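Local coordinates for sorting nexin-3 (Saccharomyces cerevisiae, PDB 1OCS), which binds phosphatidylinositol 3-phosphate and helps retrieve late Golgi membrane proteins from the prevacuolar compartment by interacting directly with their cytosolic tails, at residues 33-45 against 128-140. Sequence-based numbering, arbitrary orientation.
Sequences ENFLEIEVHNPKT and RQGLNTWMQSVAG
In this PX domain, the edge strand 36-45 of the three-stranded antiparallel sheet runs along helix 128-139, their directions 165° apart and their axes 6.8 Å apart at closest approach. L36, I38 and V40 pack against successive turns of the helix, while two amide side chains bind the backbone at the strand's outer edge, the edge not paired with strand 57-66. N132 OD1 accepts the N-H of V40 at 2.9 Å, in the carbonyl plane and on a lone pair; the bond is nearly straight. One turn on, Q136 NE2 donates to I38 O at 2.9 Å, the oxygen lying 19° out of the amide plane. N132 reaches the strand because its CG stands opposite the backbone N (chi1 -179°), which places the amide beside V40 and E39, and E39 CG comes within 3.3 Å of N132 OD1. With an alanine here, the V40 N-H would probably lose its acceptor on the helix, and Q136 would be left as the one side chain of the helix segment bonded to the strand backbone. Behind these bonds, V40 sets CB over the helix backbone at N132, CG1 against L131, and CG2 3.7 Å from M135 CB. M135 crosses I38 at about a right angle, its CG 3.6 Å from I38 CD1; F85, F88, L151 and F154 also touch it. I38 CG2 and L36 CD2 both meet the methyl of A139. At the other end, the aliphatic part of R128 passes H41 and P43, while its guanidinium forms a salt bridge with E125. L131 lies next to R127, which binds phosphatidylinositol 3-phosphate. The strand-helix packing holds the helix carrying R127 against the β-sheet, the sheet-against-helices arrangement of the PX fold.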
# COMPACT_ATOMS: atom_id res chain seq x y z
N GLU A 33 -17.56 -13.07 -11.02
CA GLU A 33 -16.11 -13.26 -11.03
C GLU A 33 -15.42 -12.39 -9.99
O GLU A 33 -15.90 -11.30 -9.66
CB GLU A 33 -15.55 -12.93 -12.41
CG GLU A 33 -15.89 -13.96 -13.49
CD GLU A 33 -15.52 -13.48 -14.88
OE1 GLU A 33 -14.80 -14.20 -15.60
OE2 GLU A 33 -15.96 -12.37 -15.25
N ASN A 34 -14.30 -12.88 -9.46
CA ASN A 34 -13.52 -12.13 -8.48
C ASN A 34 -12.96 -10.89 -9.15
O ASN A 34 -12.72 -10.87 -10.36
CB ASN A 34 -12.35 -12.97 -7.97
CG ASN A 34 -12.78 -14.08 -7.03
OD1 ASN A 34 -12.05 -15.05 -6.83
ND2 ASN A 34 -13.95 -13.93 -6.42
N PHE A 35 -12.76 -9.85 -8.36
CA PHE A 35 -12.18 -8.61 -8.87
C PHE A 35 -11.60 -7.83 -7.71
O PHE A 35 -12.01 -7.99 -6.56
CB PHE A 35 -13.25 -7.76 -9.58
CG PHE A 35 -14.16 -7.00 -8.64
CD1 PHE A 35 -13.79 -5.75 -8.15
CD2 PHE A 35 -15.37 -7.55 -8.23
CE1 PHE A 35 -14.62 -5.05 -7.26
CE2 PHE A 35 -16.21 -6.86 -7.34
CZ PHE A 35 -15.83 -5.61 -6.86
N LEU A 36 -10.61 -7.01 -8.03
CA LEU A 36 -9.98 -6.14 -7.04
C LEU A 36 -9.51 -4.91 -7.79
O LEU A 36 -8.74 -5.00 -8.75
CB LEU A 36 -8.80 -6.83 -6.34
CG LEU A 36 -8.18 -5.96 -5.22
CD1 LEU A 36 -7.60 -6.84 -4.12
CD2 LEU A 36 -7.10 -5.05 -5.83
N GLU A 37 -10.00 -3.76 -7.36
CA GLU A 37 -9.63 -2.48 -7.94
C GLU A 37 -8.85 -1.77 -6.84
O GLU A 37 -9.23 -1.81 -5.68
CB GLU A 37 -10.88 -1.66 -8.28
CG GLU A 37 -11.86 -2.36 -9.20
CD GLU A 37 -13.26 -1.78 -9.09
OE1 GLU A 37 -14.18 -2.33 -9.73
OE2 GLU A 37 -13.44 -0.78 -8.37
N ILE A 38 -7.75 -1.13 -7.20
CA ILE A 38 -6.99 -0.42 -6.19
C ILE A 38 -6.20 0.72 -6.79
O ILE A 38 -5.71 0.63 -7.92
CB ILE A 38 -6.04 -1.36 -5.41
CG1 ILE A 38 -5.51 -0.65 -4.17
CG2 ILE A 38 -4.89 -1.81 -6.31
CD1 ILE A 38 -4.97 -1.59 -3.10
N GLU A 39 -6.10 1.79 -6.02
CA GLU A 39 -5.38 2.97 -6.46
C GLU A 39 -4.75 3.67 -5.26
O GLU A 39 -5.31 3.66 -4.16
CB GLU A 39 -6.33 3.92 -7.18
CG GLU A 39 -5.70 5.24 -7.60
CD GLU A 39 -6.66 6.14 -8.36
OE1 GLU A 39 -6.25 7.27 -8.74
OE2 GLU A 39 -7.81 5.72 -8.60
N VAL A 40 -3.58 4.26 -5.48
CA VAL A 40 -2.88 5.01 -4.45
C VAL A 40 -2.88 6.43 -4.99
O VAL A 40 -2.41 6.67 -6.10
CB VAL A 40 -1.43 4.52 -4.26
CG1 VAL A 40 -0.73 5.35 -3.18
CG2 VAL A 40 -1.44 3.04 -3.88
N HIS A 41 -3.42 7.36 -4.23
CA HIS A 41 -3.49 8.74 -4.68
C HIS A 41 -3.71 9.66 -3.48
O HIS A 41 -3.47 9.28 -2.34
CB HIS A 41 -4.66 8.89 -5.67
CG HIS A 41 -6.00 8.83 -5.02
ND1 HIS A 41 -6.34 7.85 -4.11
CD2 HIS A 41 -7.08 9.64 -5.11
CE1 HIS A 41 -7.57 8.06 -3.67
NE2 HIS A 41 -8.04 9.15 -4.26
N ASN A 42 -4.16 10.88 -3.75
CA ASN A 42 -4.44 11.85 -2.69
C ASN A 42 -3.31 12.00 -1.67
O ASN A 42 -3.52 11.89 -0.47
CB ASN A 42 -5.73 11.45 -1.96
CG ASN A 42 -6.24 12.53 -1.03
OD1 ASN A 42 -6.95 12.24 -0.07
ND2 ASN A 42 -5.90 13.78 -1.31
N PRO A 43 -2.08 12.26 -2.14
CA PRO A 43 -0.98 12.42 -1.18
C PRO A 43 -1.21 13.67 -0.35
O PRO A 43 -1.74 14.68 -0.84
CB PRO A 43 0.25 12.53 -2.08
CG PRO A 43 -0.30 13.20 -3.31
CD PRO A 43 -1.60 12.46 -3.53
N LYS A 44 -0.83 13.62 0.92
CA LYS A 44 -0.99 14.76 1.81
C LYS A 44 0.18 14.93 2.77
O LYS A 44 0.57 13.99 3.46
CB LYS A 44 -2.29 14.62 2.63
CG LYS A 44 -3.56 14.92 1.84
CD LYS A 44 -4.81 14.44 2.58
CE LYS A 44 -4.99 15.09 3.94
NZ LYS A 44 -6.13 14.49 4.69
N THR A 45 0.73 16.13 2.82
CA THR A 45 1.82 16.42 3.74
C THR A 45 1.18 17.16 4.89
O THR A 45 0.60 18.24 4.72
CB THR A 45 2.90 17.28 3.09
OG1 THR A 45 3.58 16.49 2.11
CG2 THR A 45 3.91 17.76 4.13
N ARG A 128 3.80 8.81 -5.40
CA ARG A 128 2.39 8.51 -5.60
C ARG A 128 2.23 7.60 -6.82
O ARG A 128 1.62 6.54 -6.74
CB ARG A 128 1.59 9.80 -5.82
CG ARG A 128 0.09 9.61 -5.78
CD ARG A 128 -0.60 10.45 -6.83
NE ARG A 128 -0.24 9.99 -8.16
CZ ARG A 128 -0.62 10.58 -9.29
NH1 ARG A 128 -0.24 10.08 -10.46
NH2 ARG A 128 -1.38 11.67 -9.25
N GLN A 129 2.78 8.03 -7.96
CA GLN A 129 2.71 7.26 -9.19
C GLN A 129 3.35 5.89 -9.03
O GLN A 129 2.78 4.88 -9.41
CB GLN A 129 3.40 8.00 -10.34
CG GLN A 129 2.76 9.33 -10.70
CD GLN A 129 3.42 10.00 -11.89
OE1 GLN A 129 3.13 11.16 -12.19
NE2 GLN A 129 4.31 9.28 -12.57
N GLY A 130 4.56 5.87 -8.46
CA GLY A 130 5.25 4.62 -8.26
C GLY A 130 4.48 3.68 -7.35
O GLY A 130 4.30 2.50 -7.66
N LEU A 131 4.02 4.20 -6.22
CA LEU A 131 3.27 3.39 -5.27
C LEU A 131 1.97 2.86 -5.88
O LEU A 131 1.56 1.73 -5.59
CB LEU A 131 2.97 4.19 -4.01
CG LEU A 131 4.19 4.53 -3.14
CD1 LEU A 131 3.76 5.43 -2.01
CD2 LEU A 131 4.82 3.26 -2.59
N ASN A 132 1.32 3.67 -6.71
CA ASN A 132 0.07 3.26 -7.35
C ASN A 132 0.35 2.04 -8.23
O ASN A 132 -0.33 1.02 -8.13
CB ASN A 132 -0.50 4.40 -8.20
CG ASN A 132 -1.82 4.03 -8.86
OD1 ASN A 132 -2.82 3.81 -8.19
ND2 ASN A 132 -1.81 3.93 -10.20
N THR A 133 1.36 2.15 -9.09
CA THR A 133 1.73 1.06 -9.98
C THR A 133 2.14 -0.19 -9.20
O THR A 133 1.73 -1.30 -9.53
CB THR A 133 2.89 1.48 -10.91
OG1 THR A 133 2.45 2.55 -11.75
CG2 THR A 133 3.36 0.32 -11.77
N TRP A 134 2.94 0.01 -8.15
CA TRP A 134 3.41 -1.09 -7.32
C TRP A 134 2.24 -1.81 -6.65
O TRP A 134 2.17 -3.04 -6.67
CB TRP A 134 4.35 -0.55 -6.23
CG TRP A 134 5.07 -1.61 -5.44
CD1 TRP A 134 6.21 -2.27 -5.81
CD2 TRP A 134 4.71 -2.13 -4.16
NE1 TRP A 134 6.58 -3.17 -4.84
CE2 TRP A 134 5.67 -3.10 -3.81
CE3 TRP A 134 3.66 -1.86 -3.26
CZ2 TRP A 134 5.63 -3.81 -2.60
CZ3 TRP A 134 3.61 -2.57 -2.06
CH2 TRP A 134 4.59 -3.53 -1.74
N MET A 135 1.33 -1.04 -6.06
CA MET A 135 0.18 -1.62 -5.37
C MET A 135 -0.73 -2.42 -6.30
O MET A 135 -1.21 -3.48 -5.93
CB MET A 135 -0.61 -0.50 -4.68
CG MET A 135 -1.40 -0.95 -3.47
SD MET A 135 -0.37 -1.77 -2.22
CE MET A 135 -1.43 -3.11 -1.76
N GLN A 136 -0.96 -1.91 -7.51
CA GLN A 136 -1.82 -2.62 -8.46
C GLN A 136 -1.15 -3.91 -8.90
O GLN A 136 -1.82 -4.92 -9.15
CB GLN A 136 -2.12 -1.73 -9.68
CG GLN A 136 -2.81 -0.42 -9.32
CD GLN A 136 -3.24 0.38 -10.53
OE1 GLN A 136 -2.71 0.21 -11.63
NE2 GLN A 136 -4.21 1.27 -10.33
N SER A 137 0.18 -3.88 -8.98
CA SER A 137 0.95 -5.05 -9.37
C SER A 137 0.90 -6.12 -8.27
O SER A 137 0.67 -7.30 -8.53
CB SER A 137 2.40 -4.64 -9.64
OG SER A 137 3.20 -5.76 -9.93
N VAL A 138 1.10 -5.69 -7.03
CA VAL A 138 1.08 -6.61 -5.90
C VAL A 138 -0.32 -7.12 -5.58
O VAL A 138 -0.54 -8.33 -5.48
CB VAL A 138 1.70 -5.96 -4.65
CG1 VAL A 138 1.44 -6.82 -3.41
CG2 VAL A 138 3.21 -5.77 -4.86
N ALA A 139 -1.27 -6.21 -5.42
CA ALA A 139 -2.65 -6.58 -5.09
C ALA A 139 -3.31 -7.33 -6.24
O ALA A 139 -4.32 -8.00 -6.05
CB ALA A 139 -3.47 -5.33 -4.75
N GLY A 140 -2.73 -7.21 -7.44
CA GLY A 140 -3.29 -7.87 -8.60
C GLY A 140 -2.85 -9.31 -8.81
O GLY A 140 -3.41 -10.01 -9.65